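C-di-GMP synthase (Capnocytophaga granulosa, PDB 6WT9) makes the cyclic dinucleotide second messenger 3',3'-c-di-GMP from two molecules of GTP in a bacterial CBASS defence against phage. Local coordinates at residues I191-D196 against G211-N216. Residues are numbered along the deposited sequence; the frame is centred on the assembly and turned at random.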
# COMPACT_ATOMS: atom_id res chain seq x y z
N ILE A 191 16.08 8.55 -2.54
CA ILE A 191 16.77 9.80 -2.22
C ILE A 191 15.87 10.96 -2.62
O ILE A 191 15.39 11.01 -3.76
CB ILE A 191 18.13 9.89 -2.94
CG1 ILE A 191 18.97 8.64 -2.65
CG2 ILE A 191 18.87 11.15 -2.54
CD1 ILE A 191 19.23 8.41 -1.17
N ALA A 192 15.64 11.90 -1.70
CA ALA A 192 14.72 13.00 -1.95
C ALA A 192 15.13 14.21 -1.12
O ALA A 192 16.06 14.16 -0.32
CB ALA A 192 13.28 12.58 -1.65
N ASN A 193 14.41 15.32 -1.34
CA ASN A 193 14.53 16.51 -0.51
C ASN A 193 13.15 17.15 -0.38
O ASN A 193 12.21 16.80 -1.10
CB ASN A 193 15.54 17.51 -1.08
CG ASN A 193 15.05 18.18 -2.35
OD1 ASN A 193 14.32 17.59 -3.14
ND2 ASN A 193 15.47 19.43 -2.55
N TRP A 194 13.03 18.08 0.56
CA TRP A 194 11.77 18.76 0.80
C TRP A 194 11.51 19.83 -0.27
O TRP A 194 12.43 20.52 -0.71
CB TRP A 194 11.76 19.42 2.18
CG TRP A 194 11.91 18.45 3.31
CD1 TRP A 194 13.01 18.28 4.11
CD2 TRP A 194 10.93 17.52 3.78
NE1 TRP A 194 12.77 17.31 5.04
CE2 TRP A 194 11.50 16.82 4.86
CE3 TRP A 194 9.62 17.21 3.39
CZ2 TRP A 194 10.81 15.83 5.56
CZ3 TRP A 194 8.94 16.22 4.09
CH2 TRP A 194 9.54 15.55 5.16
N TYR A 195 10.25 19.95 -0.67
CA TYR A 195 9.86 21.00 -1.60
C TYR A 195 9.93 22.36 -0.91
O TYR A 195 9.32 22.56 0.15
CB TYR A 195 8.45 20.74 -2.13
CG TYR A 195 7.94 21.77 -3.12
CD1 TYR A 195 8.29 21.70 -4.46
CD2 TYR A 195 7.11 22.80 -2.71
CE1 TYR A 195 7.82 22.63 -5.37
CE2 TYR A 195 6.65 23.74 -3.60
CZ TYR A 195 7.00 23.65 -4.93
OH TYR A 195 6.54 24.59 -5.83
N ASP A 196 10.67 23.30 -1.50
CA ASP A 196 10.97 24.57 -0.86
C ASP A 196 10.58 25.77 -1.72
O ASP A 196 11.06 26.88 -1.48
CB ASP A 196 12.45 24.65 -0.49
CG ASP A 196 12.73 25.63 0.63
OD1 ASP A 196 11.76 26.19 1.19
OD2 ASP A 196 13.92 25.85 0.95
N GLY A 211 5.46 18.56 0.66
CA GLY A 211 5.80 17.51 -0.27
C GLY A 211 7.30 17.28 -0.38
O GLY A 211 8.13 18.05 0.11
N ILE A 212 7.64 16.18 -1.04
CA ILE A 212 9.03 15.83 -1.31
C ILE A 212 9.23 15.76 -2.81
O ILE A 212 8.28 15.68 -3.60
CB ILE A 212 9.44 14.50 -0.65
CG1 ILE A 212 8.63 13.34 -1.22
CG2 ILE A 212 9.27 14.58 0.86
CD1 ILE A 212 9.01 11.99 -0.66
N GLN A 213 10.50 15.80 -3.22
CA GLN A 213 10.89 15.71 -4.62
C GLN A 213 11.92 14.60 -4.75
O GLN A 213 13.01 14.69 -4.17
CB GLN A 213 11.44 17.04 -5.13
CG GLN A 213 10.43 18.18 -5.03
CD GLN A 213 11.00 19.52 -5.44
OE1 GLN A 213 10.52 20.15 -6.39
NE2 GLN A 213 12.02 19.98 -4.73
N ILE A 214 11.58 13.56 -5.50
CA ILE A 214 12.43 12.38 -5.62
C ILE A 214 13.61 12.70 -6.52
O ILE A 214 13.45 13.32 -7.58
CB ILE A 214 11.62 11.19 -6.16
CG1 ILE A 214 10.38 10.96 -5.30
CG2 ILE A 214 12.49 9.93 -6.21
CD1 ILE A 214 10.67 10.71 -3.84
N TYR A 215 14.80 12.28 -6.11
CA TYR A 215 15.99 12.46 -6.94
C TYR A 215 16.02 11.43 -8.06
O TYR A 215 15.80 10.24 -7.82
CB TYR A 215 17.26 12.36 -6.10
CG TYR A 215 18.52 12.38 -6.93
CD1 TYR A 215 18.89 13.53 -7.62
CD2 TYR A 215 19.32 11.26 -7.05
CE1 TYR A 215 20.03 13.56 -8.39
CE2 TYR A 215 20.47 11.28 -7.82
CZ TYR A 215 20.82 12.44 -8.49
OH TYR A 215 21.96 12.47 -9.26
N ASN A 216 16.29 11.90 -9.27
CA ASN A 216 16.35 11.05 -10.45
C ASN A 216 17.81 10.97 -10.90
O ASN A 216 18.34 11.94 -11.45
CB ASN A 216 15.46 11.59 -11.56
CG ASN A 216 15.24 10.59 -12.68
OD1 ASN A 216 16.17 9.90 -13.10
ND2 ASN A 216 14.01 10.52 -13.17
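Gln213 and Tyr195 show how a glutamine can lie against an aromatic ring without stacking on it. The amide plane stands 82° from the ring plane, and OE1 of Gln213 sits at the ring edge, 3.3 Å from CD1 of Tyr195. The glutamine gets there as an extended chain beyond CG, with CG anti to its own carbonyl carbon (chi1 -60°). Its CB also passes Asn193, whose amide lies nearly parallel to that of Gln213, the planes 14° apart. The phenol ring has a further partner in Arg225, which makes a cation-pi contact with it.

These side chains ride on an antiparallel pairing in the mixed sheet of the nucleotidyltransferase fold, where strand 212-216 lies between strands 185-194 and 221-226. Asn193 and Gln213 form the hydrogen-bonded pair: Gln213 N reaches Asn193 O at 2.9 Å, and Asn193 N returns a longer bond to Gln213 O. Farther along, Tyr215 N donates to Ile191 O at 2.7 Å, while at the other end Tyr195 N donates to Gly211 O at 3.0 Å.

On the face bearing Ala192 and Ile214, Ala192 CB packs 3.9 Å from Ile214 CD1. Nearby, CG2 of Ile212 approaches CZ3 of the Trp194 indole to 3.6 Å. Ile191 and Tyr215 lie side by side, pointing the same way, and both touch helix 147-164; the phenol OH of Tyr215 is hydrogen-bonded to Asn220.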